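Local coordinates for protein Bd3459 (Bdellovibrio bacteriovorus, PDB 5CEC) that acts as a predatory endopeptidase, probably cutting prey peptidoglycan, and is bound by the ankyrin-repeat immunity protein Bd3460, at residues M277-N288 against V301-K312; V39-M47 against Q57-F66. The protein carries 1 engineered substitution. One frame throughout, in Å; residues are numbered along the deposited sequence.

Contact 1. Residues M277-N288 against V301-K312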
loop_
_atom_site.group_PDB
_atom_site.type_symbol
_atom_site.label_atom_id
_atom_site.label_comp_id
_atom_site.label_asym_id
_atom_site.label_seq_id
_atom_site.Cartn_x
_atom_site.Cartn_y
_atom_site.Cartn_z
ATOM N N MET A 277 7.112 -25.211 -4.547
ATOM C CA MET A 277 7.749 -24.764 -5.781
ATOM C C MET A 277 9.005 -25.523 -6.125
ATOM O O MET A 277 9.581 -25.254 -7.155
ATOM C CB MET A 277 8.105 -23.271 -5.663
ATOM C CG MET A 277 6.953 -22.376 -5.277
ATOM S SD MET A 277 5.838 -22.116 -6.663
ATOM C CE MET A 277 4.843 -20.767 -6.091
ATOM N N GLN A 278 9.443 -26.422 -5.240
ATOM C CA GLN A 278 10.744 -27.099 -5.383
ATOM C C GLN A 278 11.816 -26.008 -5.490
ATOM O O GLN A 278 12.778 -26.127 -6.244
ATOM C CB GLN A 278 10.754 -28.083 -6.569
ATOM C CG GLN A 278 9.815 -29.272 -6.394
ATOM C CD GLN A 278 8.347 -28.869 -6.371
ATOM O OE1 GLN A 278 7.839 -28.299 -7.345
ATOM N NE2 GLN A 278 7.660 -29.135 -5.254
ATOM N N ALA A 279 11.626 -24.937 -4.715
ATOM C CA ALA A 279 12.520 -23.810 -4.683
ATOM C C ALA A 279 13.463 -23.952 -3.506
ATOM O O ALA A 279 13.183 -24.660 -2.531
ATOM C CB ALA A 279 11.718 -22.525 -4.555
ATOM N N ASP A 280 14.612 -23.308 -3.616
ATOM C CA ASP A 280 15.516 -23.215 -2.485
ATOM C C ASP A 280 16.015 -21.774 -2.326
ATOM O O ASP A 280 15.459 -20.846 -2.941
ATOM C CB ASP A 280 16.624 -24.258 -2.640
ATOM C CG ASP A 280 17.430 -24.079 -3.911
ATOM O OD1 ASP A 280 17.580 -22.939 -4.385
ATOM O OD2 ASP A 280 17.926 -25.086 -4.437
ATOM N N THR A 281 17.052 -21.581 -1.513
ATOM C CA THR A 281 17.610 -20.246 -1.209
ATOM C C THR A 281 18.069 -19.470 -2.436
ATOM O O THR A 281 18.017 -18.243 -2.448
ATOM C CB THR A 281 18.870 -20.312 -0.309
ATOM O OG1 THR A 281 19.998 -20.760 -1.076
ATOM C CG2 THR A 281 18.662 -21.180 0.884
ATOM N N SER A 282 18.553 -20.209 -3.434
ATOM C CA SER A 282 19.005 -19.621 -4.685
ATOM C C SER A 282 17.850 -19.011 -5.519
ATOM O O SER A 282 18.094 -18.152 -6.342
ATOM C CB SER A 282 19.810 -20.678 -5.477
ATOM O OG SER A 282 18.956 -21.568 -6.196
ATOM N N ASP A 283 16.619 -19.473 -5.308
ATOM C CA ASP A 283 15.418 -18.960 -5.980
ATOM C C ASP A 283 14.722 -17.854 -5.176
ATOM O O ASP A 283 14.195 -16.915 -5.750
ATOM C CB ASP A 283 14.404 -20.078 -6.187
ATOM C CG ASP A 283 14.968 -21.249 -6.967
ATOM O OD1 ASP A 283 15.466 -20.988 -8.072
ATOM O OD2 ASP A 283 14.933 -22.407 -6.475
ATOM N N ILE A 284 14.700 -18.014 -3.857
ATOM C CA ILE A 284 13.959 -17.118 -2.977
ATOM C C ILE A 284 14.503 -17.195 -1.560
ATOM O O ILE A 284 14.726 -18.280 -1.046
ATOM C CB ILE A 284 12.438 -17.457 -3.009
ATOM C CG1 ILE A 284 11.626 -16.491 -2.137
ATOM C CG2 ILE A 284 12.155 -18.910 -2.624
ATOM C CD1 ILE A 284 10.142 -16.478 -2.455
ATOM N N GLU A 285 14.745 -16.039 -0.943
ATOM C CA GLU A 285 15.286 -16.002 0.400
ATOM C C GLU A 285 14.562 -14.907 1.146
ATOM O O GLU A 285 14.732 -13.723 0.859
ATOM C CB GLU A 285 16.779 -15.767 0.375
ATOM C CG GLU A 285 17.416 -15.785 1.743
ATOM C CD GLU A 285 18.889 -15.455 1.715
ATOM O OE1 GLU A 285 19.591 -15.835 0.749
ATOM O OE2 GLU A 285 19.353 -14.830 2.685
ATOM N N PHE A 286 13.732 -15.326 2.085
ATOM C CA PHE A 286 12.945 -14.428 2.890
ATOM C C PHE A 286 13.440 -14.378 4.337
ATOM O O PHE A 286 13.979 -15.353 4.880
ATOM C CB PHE A 286 11.472 -14.876 2.904
ATOM C CG PHE A 286 10.621 -14.257 1.819
ATOM C CD1 PHE A 286 11.098 -14.083 0.518
ATOM C CD2 PHE A 286 9.322 -13.858 2.102
ATOM C CE1 PHE A 286 10.285 -13.512 -0.456
ATOM C CE2 PHE A 286 8.514 -13.305 1.117
ATOM C CZ PHE A 286 8.987 -13.129 -0.151
ATOM N N HIS A 287 13.227 -13.228 4.956
ATOM C CA HIS A 287 13.443 -13.057 6.370
ATOM C C HIS A 287 12.246 -12.458 7.087
ATOM O O HIS A 287 12.245 -12.446 8.319
ATOM C CB HIS A 287 14.676 -12.173 6.606
ATOM C CG HIS A 287 15.874 -12.615 5.839
ATOM N ND1 HIS A 287 16.706 -13.601 6.310
ATOM C CD2 HIS A 287 16.338 -12.280 4.612
ATOM C CE1 HIS A 287 17.649 -13.842 5.422
ATOM N NE2 HIS A 287 17.456 -13.044 4.387
ATOM N N ASN A 288 11.262 -11.927 6.354
ATOM C CA ASN A 288 10.069 -11.393 6.955
ATOM C C ASN A 288 8.959 -11.446 5.931
ATOM O O ASN A 288 9.182 -11.845 4.776
ATOM C CB ASN A 288 10.309 -9.987 7.542
ATOM C CG ASN A 288 10.645 -8.940 6.493
ATOM O OD1 ASN A 288 10.293 -9.040 5.340
ATOM N ND2 ASN A 288 11.383 -7.926 6.906
ATOM N N VAL A 301 19.382 -6.312 4.939
ATOM C CA VAL A 301 18.909 -7.653 4.699
ATOM C C VAL A 301 17.496 -7.502 4.136
ATOM O O VAL A 301 16.584 -7.073 4.868
ATOM C CB VAL A 301 18.919 -8.491 5.998
ATOM C CG1 VAL A 301 18.291 -9.851 5.731
ATOM C CG2 VAL A 301 20.335 -8.636 6.573
ATOM N N TYR A 302 17.324 -7.795 2.837
ATOM C CA TYR A 302 16.026 -7.665 2.151
ATOM C C TYR A 302 15.595 -9.042 1.660
ATOM O O TYR A 302 16.432 -9.846 1.210
ATOM C CB TYR A 302 16.119 -6.725 0.940
ATOM C CG TYR A 302 16.350 -5.273 1.297
ATOM C CD1 TYR A 302 15.328 -4.489 1.762
ATOM C CD2 TYR A 302 17.628 -4.715 1.233
ATOM C CE1 TYR A 302 15.516 -3.154 2.085
ATOM C CE2 TYR A 302 17.850 -3.391 1.599
ATOM C CZ TYR A 302 16.786 -2.609 2.032
ATOM O OH TYR A 302 17.007 -1.296 2.403
ATOM N N ASN A 303 14.294 -9.306 1.668
ATOM C CA ASN A 303 13.787 -10.459 0.956
ATOM C C ASN A 303 14.194 -10.315 -0.513
ATOM O O ASN A 303 14.074 -9.241 -1.107
ATOM C CB ASN A 303 12.262 -10.493 0.991
ATOM C CG ASN A 303 11.677 -10.784 2.355
ATOM O OD1 ASN A 303 12.344 -11.203 3.288
ATOM N ND2 ASN A 303 10.378 -10.546 2.473
ATOM N N GLU A 304 14.662 -11.416 -1.095
ATOM C CA GLU A 304 15.017 -11.447 -2.507
ATOM C C GLU A 304 14.428 -12.665 -3.165
ATOM O O GLU A 304 14.273 -13.708 -2.530
ATOM C CB GLU A 304 16.535 -11.445 -2.716
ATOM C CG GLU A 304 17.252 -10.237 -2.124
ATOM C CD GLU A 304 18.647 -10.061 -2.673
ATOM O OE1 GLU A 304 19.144 -10.985 -3.310
ATOM O OE2 GLU A 304 19.282 -9.038 -2.398
ATOM N N ALA A 305 14.116 -12.524 -4.445
ATOM C CA ALA A 305 13.710 -13.680 -5.250
ATOM C C ALA A 305 13.900 -13.370 -6.709
ATOM O O ALA A 305 14.175 -12.217 -7.100
ATOM C CB ALA A 305 12.246 -14.045 -5.007
ATOM N N THR A 306 13.752 -14.401 -7.533
ATOM C CA THR A 306 13.830 -14.221 -8.968
ATOM C C THR A 306 12.508 -13.704 -9.527
ATOM O O THR A 306 11.439 -13.941 -8.976
ATOM C CB THR A 306 14.232 -15.523 -9.679
ATOM O OG1 THR A 306 13.149 -16.448 -9.606
ATOM C CG2 THR A 306 15.511 -16.153 -9.078
ATOM N N CYS A 307 12.598 -13.077 -10.690
ATOM C CA CYS A 307 11.422 -12.610 -11.412
ATOM C C CYS A 307 10.553 -13.841 -11.785
ATOM O O CYS A 307 9.331 -13.803 -11.644
ATOM C CB CYS A 307 11.854 -11.818 -12.632
ATOM S SG CYS A 307 10.551 -10.852 -13.392
ATOM N N GLU A 308 11.185 -14.941 -12.233
ATOM C CA GLU A 308 10.451 -16.182 -12.515
ATOM C C GLU A 308 9.643 -16.665 -11.315
ATOM O O GLU A 308 8.477 -17.061 -11.450
ATOM C CB GLU A 308 11.379 -17.318 -12.981
ATOM C CG GLU A 308 11.865 -17.165 -14.399
ATOM C CD GLU A 308 12.574 -18.396 -14.937
ATOM O OE1 GLU A 308 12.749 -19.393 -14.202
ATOM O OE2 GLU A 308 12.951 -18.374 -16.124
ATOM N N MET A 309 10.245 -16.588 -10.124
ATOM C CA MET A 309 9.544 -16.997 -8.913
ATOM C C MET A 309 8.284 -16.143 -8.688
ATOM O O MET A 309 7.253 -16.641 -8.210
ATOM C CB MET A 309 10.451 -16.936 -7.687
ATOM C CG MET A 309 11.332 -18.153 -7.505
ATOM S SD MET A 309 10.436 -19.697 -7.222
ATOM C CE MET A 309 9.102 -19.167 -6.192
ATOM N N MET A 310 8.364 -14.844 -8.988
ATOM C CA MET A 310 7.186 -13.998 -8.861
ATOM C C MET A 310 6.038 -14.423 -9.788
ATOM O O MET A 310 4.869 -14.427 -9.399
ATOM C CB MET A 310 7.578 -12.532 -9.048
ATOM C CG MET A 310 8.522 -11.992 -7.988
ATOM S SD MET A 310 7.937 -12.186 -6.273
ATOM C CE MET A 310 8.672 -13.736 -5.776
ATOM N N ILE A 311 6.366 -14.809 -11.015
ATOM C CA ILE A 311 5.355 -15.330 -11.935
ATOM C C ILE A 311 4.749 -16.623 -11.382
ATOM O O ILE A 311 3.542 -16.788 -11.403
ATOM C CB ILE A 311 5.935 -15.564 -13.321
ATOM C CG1 ILE A 311 6.512 -14.250 -13.888
ATOM C CG2 ILE A 311 4.874 -16.164 -14.231
ATOM C CD1 ILE A 311 5.491 -13.127 -14.040
ATOM N N LYS A 312 5.572 -17.520 -10.867
ATOM C CA LYS A 312 5.068 -18.773 -10.294
ATOM C C LYS A 312 4.145 -18.549 -9.106
ATOM O O LYS A 312 3.105 -19.179 -8.957
ATOM C CB LYS A 312 6.187 -19.711 -9.891
ATOM C CG LYS A 312 7.037 -20.228 -11.051
ATOM C CD LYS A 312 8.206 -21.063 -10.552
ATOM C CE LYS A 312 7.765 -22.423 -10.034
ATOM N NZ LYS A 312 7.340 -23.376 -11.108
HETATM O O HOH W 1 19.036 -13.179 -1.082
HETATM O O HOH W 2 17.705 -12.294 1.294
HETATM O O HOH W 3 12.590 -8.169 3.706
#
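The Phe286 ring carries the Asn303 amide over one face, with the two planes only 8° apart. Asn303 ND2 hovers 3.5 Å over the Phe286 ring, nearer its rim than its middle. Asn303 CB adds a CH-pi contact to the same ring. Glu304 O approaches the ring from its edge, and the Phe269 ring also stacks on Phe286. The His287 ring has Val301 CG1 over one face, 3.3 Å from His287 CD2. A water lies in the imidazole plane, 3.2 Å from His287 NE2 and close to Tyr302 O.

The stacked amide also bridges the chains. Asn303 CG is anti to its carbonyl carbon (chi1 -69°), which brings the amide across to 286-288. Its OD1 accepts a nearly straight bond from His287 N at 2.8 Å, and a weak one from Asn288 N. Its ND2 donates to Asn288 O at 2.9 Å, from above the carbonyl plane, and is also hydrogen-bonded to Ser72 OG. Bonds at both ends hold the amide flat on the ring.

Beyond it runs a short antiparallel pair. Glu285 N bonds Glu304 O at 2.9 Å and Glu304 N bonds Glu285 O; Thr306 N meets Asp283 O. Ile284 CG1 packs on Ala305 CB on one face. Glu285 and Glu304 share the other, where Lys65 forms a salt bridge with Glu285. Thr306 OG1 caps the following helix by accepting from Met309 N. Met309 SD faces Ala279 CB, and its CE meets Met277 CG at 4.0 Å.

The chemistry divides along the strands, with sulfur and methyl groups at the helix end and an amide network at the other. There one buried amide has both oxygen and nitrogen engaged. Ser72 lies in a sequence resembling SxxK, consistent with a place beside the probable active site.

Contact 2. Residues V39-M47 against Q57-F66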
loop_
_atom_site.group_PDB
_atom_site.type_symbol
_atom_site.label_atom_id
_atom_site.label_comp_id
_atom_site.label_asym_id
_atom_site.label_seq_id
_atom_site.Cartn_x
_atom_site.Cartn_y
_atom_site.Cartn_z
ATOM N N VAL A 39 18.703 4.622 -12.007
ATOM C CA VAL A 39 17.615 3.705 -12.262
ATOM C C VAL A 39 17.927 2.863 -13.487
ATOM O O VAL A 39 18.287 3.410 -14.525
ATOM C CB VAL A 39 16.306 4.480 -12.451
ATOM C CG1 VAL A 39 15.162 3.580 -12.873
ATOM C CG2 VAL A 39 16.015 5.249 -11.160
ATOM N N TYR A 40 17.808 1.541 -13.338
ATOM C CA TYR A 40 17.807 0.634 -14.491
ATOM C C TYR A 40 17.078 -0.624 -14.128
ATOM O O TYR A 40 16.843 -0.894 -12.961
ATOM C CB TYR A 40 19.199 0.302 -15.029
ATOM C CG TYR A 40 20.193 -0.060 -13.992
ATOM C CD1 TYR A 40 20.237 -1.359 -13.408
ATOM C CD2 TYR A 40 21.113 0.874 -13.579
ATOM C CE1 TYR A 40 21.204 -1.653 -12.428
ATOM C CE2 TYR A 40 22.039 0.576 -12.622
ATOM C CZ TYR A 40 22.085 -0.664 -12.043
ATOM O OH TYR A 40 23.024 -0.895 -11.070
ATOM N N LEU A 41 16.700 -1.380 -15.151
ATOM C CA LEU A 41 15.996 -2.631 -14.977
ATOM C C LEU A 41 16.914 -3.712 -14.421
ATOM O O LEU A 41 18.013 -3.907 -14.904
ATOM C CB LEU A 41 15.420 -3.075 -16.309
ATOM C CG LEU A 41 14.561 -4.335 -16.281
ATOM C CD1 LEU A 41 13.284 -4.191 -15.448
ATOM C CD2 LEU A 41 14.230 -4.722 -17.712
ATOM N N ASN A 42 16.443 -4.421 -13.395
ATOM C CA ASN A 42 17.072 -5.681 -12.982
ATOM C C ASN A 42 16.506 -6.804 -13.840
ATOM O O ASN A 42 17.245 -7.480 -14.538
ATOM C CB ASN A 42 16.835 -5.959 -11.499
ATOM C CG ASN A 42 17.726 -5.147 -10.596
ATOM O OD1 ASN A 42 18.827 -4.768 -10.994
ATOM N ND2 ASN A 42 17.246 -4.855 -9.366
ATOM N N SER A 43 15.190 -6.996 -13.799
ATOM C CA SER A 43 14.533 -7.979 -14.660
ATOM C C SER A 43 13.054 -7.724 -14.808
ATOM O O SER A 43 12.416 -7.276 -13.873
ATOM C CB SER A 43 14.743 -9.403 -14.114
ATOM O OG SER A 43 14.262 -10.396 -14.987
ATOM N N MET A 44 12.518 -8.075 -15.984
ATOM C CA MET A 44 11.080 -8.141 -16.220
ATOM C C MET A 44 10.751 -9.447 -16.874
ATOM O O MET A 44 11.446 -9.916 -17.785
ATOM C CB MET A 44 10.594 -6.981 -17.109
ATOM C CG MET A 44 9.110 -7.015 -17.404
ATOM S SD MET A 44 8.549 -5.527 -18.245
ATOM C CE MET A 44 6.792 -5.842 -18.339
ATOM N N CYS A 45 9.642 -10.006 -16.445
ATOM C CA CYS A 45 9.179 -11.266 -17.012
ATOM C C CYS A 45 7.635 -11.254 -17.064
ATOM O O CYS A 45 6.975 -10.456 -16.399
ATOM C CB CYS A 45 9.792 -12.513 -16.251
ATOM S SG CYS A 45 9.440 -12.461 -14.475
ATOM N N HIS A 46 7.071 -12.146 -17.863
ATOM C CA HIS A 46 5.636 -12.264 -17.996
ATOM C C HIS A 46 5.231 -13.661 -18.474
ATOM O O HIS A 46 6.049 -14.387 -19.022
ATOM C CB HIS A 46 5.089 -11.200 -18.946
ATOM C CG HIS A 46 5.453 -11.390 -20.376
ATOM N ND1 HIS A 46 6.625 -10.933 -20.919
ATOM C CD2 HIS A 46 4.791 -12.020 -21.377
ATOM C CE1 HIS A 46 6.654 -11.225 -22.204
ATOM N NE2 HIS A 46 5.560 -11.902 -22.506
ATOM N N MET A 47 3.958 -14.027 -18.307
ATOM C CA MET A 47 3.473 -15.303 -18.825
ATOM C C MET A 47 1.964 -15.189 -18.963
ATOM O O MET A 47 1.303 -14.765 -18.013
ATOM C CB MET A 47 3.805 -16.462 -17.876
ATOM C CG MET A 47 3.454 -17.824 -18.450
ATOM S SD MET A 47 3.774 -19.146 -17.292
ATOM C CE MET A 47 2.274 -18.900 -16.320
ATOM N N GLN A 57 8.344 -15.912 -19.994
ATOM C CA GLN A 57 9.018 -15.059 -20.967
ATOM C C GLN A 57 9.703 -13.926 -20.211
ATOM O O GLN A 57 9.130 -13.360 -19.300
ATOM C CB GLN A 57 7.987 -14.437 -21.924
ATOM C CG GLN A 57 7.074 -15.441 -22.614
ATOM C CD GLN A 57 7.857 -16.504 -23.322
ATOM O OE1 GLN A 57 8.806 -16.195 -24.045
ATOM N NE2 GLN A 57 7.486 -17.768 -23.108
ATOM N N GLY A 58 10.905 -13.556 -20.623
ATOM C CA GLY A 58 11.542 -12.376 -20.062
ATOM C C GLY A 58 13.004 -12.410 -20.368
ATOM O O GLY A 58 13.460 -13.287 -21.098
ATOM N N ASP A 59 13.724 -11.462 -19.782
ATOM C CA ASP A 59 15.153 -11.308 -20.030
ATOM C C ASP A 59 16.049 -12.375 -19.362
ATOM O O ASP A 59 15.579 -13.205 -18.607
ATOM C CB ASP A 59 15.601 -9.877 -19.654
ATOM C CG ASP A 59 15.310 -9.533 -18.216
ATOM O OD1 ASP A 59 15.808 -10.269 -17.320
ATOM O OD2 ASP A 59 14.590 -8.512 -17.972
ATOM N N ASP A 60 17.360 -12.326 -19.651
ATOM C CA ASP A 60 18.321 -13.306 -19.084
ATOM C C ASP A 60 18.549 -13.207 -17.605
ATOM O O ASP A 60 19.147 -14.130 -17.037
ATOM C CB ASP A 60 19.684 -13.232 -19.760
ATOM C CG ASP A 60 19.676 -13.773 -21.139
ATOM O OD1 ASP A 60 18.675 -14.371 -21.618
ATOM O OD2 ASP A 60 20.733 -13.590 -21.745
ATOM N N ASN A 61 18.048 -12.130 -16.970
ATOM C CA ASN A 61 18.171 -12.016 -15.542
ATOM C C ASN A 61 16.951 -12.493 -14.829
ATOM O O ASN A 61 16.885 -12.345 -13.632
ATOM C CB ASN A 61 18.555 -10.593 -15.175
ATOM C CG ASN A 61 19.847 -10.217 -15.811
ATOM O OD1 ASN A 61 19.849 -9.596 -16.857
ATOM N ND2 ASN A 61 20.939 -10.779 -15.301
ATOM N N LYS A 62 16.021 -13.161 -15.541
ATOM C CA LYS A 62 14.763 -13.598 -14.899
ATOM C C LYS A 62 14.943 -14.685 -13.830
ATOM O O LYS A 62 14.032 -14.937 -13.040
ATOM C CB LYS A 62 13.713 -14.012 -15.943
ATOM C CG LYS A 62 14.038 -15.256 -16.760
ATOM C CD LYS A 62 12.986 -15.429 -17.860
ATOM C CE LYS A 62 13.369 -16.461 -18.886
ATOM N NZ LYS A 62 14.533 -16.019 -19.701
ATOM N N ASP A 63 16.101 -15.356 -13.853
ATOM C CA ASP A 63 16.435 -16.378 -12.854
ATOM C C ASP A 63 17.493 -15.919 -11.821
ATOM O O ASP A 63 18.095 -16.759 -11.107
ATOM C CB ASP A 63 16.879 -17.664 -13.572
ATOM C CG ASP A 63 18.106 -17.448 -14.468
ATOM O OD1 ASP A 63 18.324 -16.300 -14.953
ATOM O OD2 ASP A 63 18.844 -18.433 -14.704
ATOM N N ASP A 64 17.697 -14.597 -11.707
ATOM C CA ASP A 64 18.623 -14.020 -10.721
ATOM C C ASP A 64 17.837 -13.377 -9.577
ATOM O O ASP A 64 16.778 -12.746 -9.809
ATOM C CB ASP A 64 19.478 -12.940 -11.376
ATOM C CG ASP A 64 20.394 -13.477 -12.446
ATOM O OD1 ASP A 64 20.682 -14.675 -12.420
ATOM O OD2 ASP A 64 20.819 -12.694 -13.296
ATOM N N LYS A 65 18.331 -13.517 -8.341
ATOM C CA LYS A 65 17.627 -12.916 -7.195
ATOM C C LYS A 65 17.853 -11.407 -7.128
ATOM O O LYS A 65 18.988 -10.949 -7.281
ATOM C CB LYS A 65 18.036 -13.508 -5.843
ATOM C CG LYS A 65 17.627 -14.965 -5.651
ATOM C CD LYS A 65 17.800 -15.392 -4.187
ATOM C CE LYS A 65 19.242 -15.553 -3.774
ATOM N NZ LYS A 65 19.419 -15.766 -2.309
ATOM N N PHE A 66 16.772 -10.653 -6.861
ATOM C CA PHE A 66 16.838 -9.199 -6.621
ATOM C C PHE A 66 15.958 -8.835 -5.436
ATOM O O PHE A 66 15.032 -9.591 -5.095
ATOM C CB PHE A 66 16.383 -8.409 -7.840
ATOM C CG PHE A 66 17.239 -8.619 -9.041
ATOM C CD1 PHE A 66 18.528 -8.090 -9.072
ATOM C CD2 PHE A 66 16.805 -9.412 -10.101
ATOM C CE1 PHE A 66 19.330 -8.274 -10.162
ATOM C CE2 PHE A 66 17.615 -9.597 -11.193
ATOM C CZ PHE A 66 18.876 -9.045 -11.223
HETATM O O HOH W 4 17.547 -7.171 -17.467
#
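His46 and Gln57 form an antiparallel hydrogen-bonded pair, with His46 N to Gln57 O at 2.8 Å and Gln57 N to His46 O at 2.9 Å, and Cys45 faces Gly58 in the adjoining non-hydrogen-bonded pair. Gln57 CB lies over one face of the His46 ring.

Past a weak bond from Asp59 N to Met44 O, the Asp59 carboxylate supplies the acceptors. Its OD1 accepts from Ser43 OG at 2.8 Å, and its OD2 accepts from Met44 N at 2.9 Å. Both donors come from the syn side, somewhat out of the carboxylate plane. Asp59 OD1 also takes Asn61 N, which makes an Asx turn. With chi1 near -173° the Ser43 hydroxyl points away from its own N, over to Asp59 OD1.

Farther along, the Asn42 amide stacks on Phe66, 5° from parallel. Asn42 CB sits 3.4 Å from the middle of the Phe66 ring, almost straight above it.

Strands 40-48 and 57-58 form a beta hairpin, with 57-58 outermost in the sheet within this chain. The other neighbour of strand 40-48 is strand 376-385. Asn42 and Ser43 make a classic bulge opposite Leu383. The Cys45-Cys307 disulfide joins strand 40-48 to helix 307-322.

Contact 1 is partly buried, while contact 2 lies at the surface, farther from the centre of the chain. Their centres are 13 Å apart. Strand 304-306 of contact 1 and strand 65-67, which begins in contact 2, are neighbours in one three-stranded sheet. Strands 40-48 and 57-58 belong to another sheet. Lys65 NZ of contact 2 also reaches Thr281 O of contact 1, probably as a hydrogen bond. Both contacts lay an amide on a phenylalanine ring, buried in contact 1 and partly exposed in contact 2. In contact 1 the stacked amide also bonds the backbone. In contact 2 a separate carboxylate does so, shaping an outer turn.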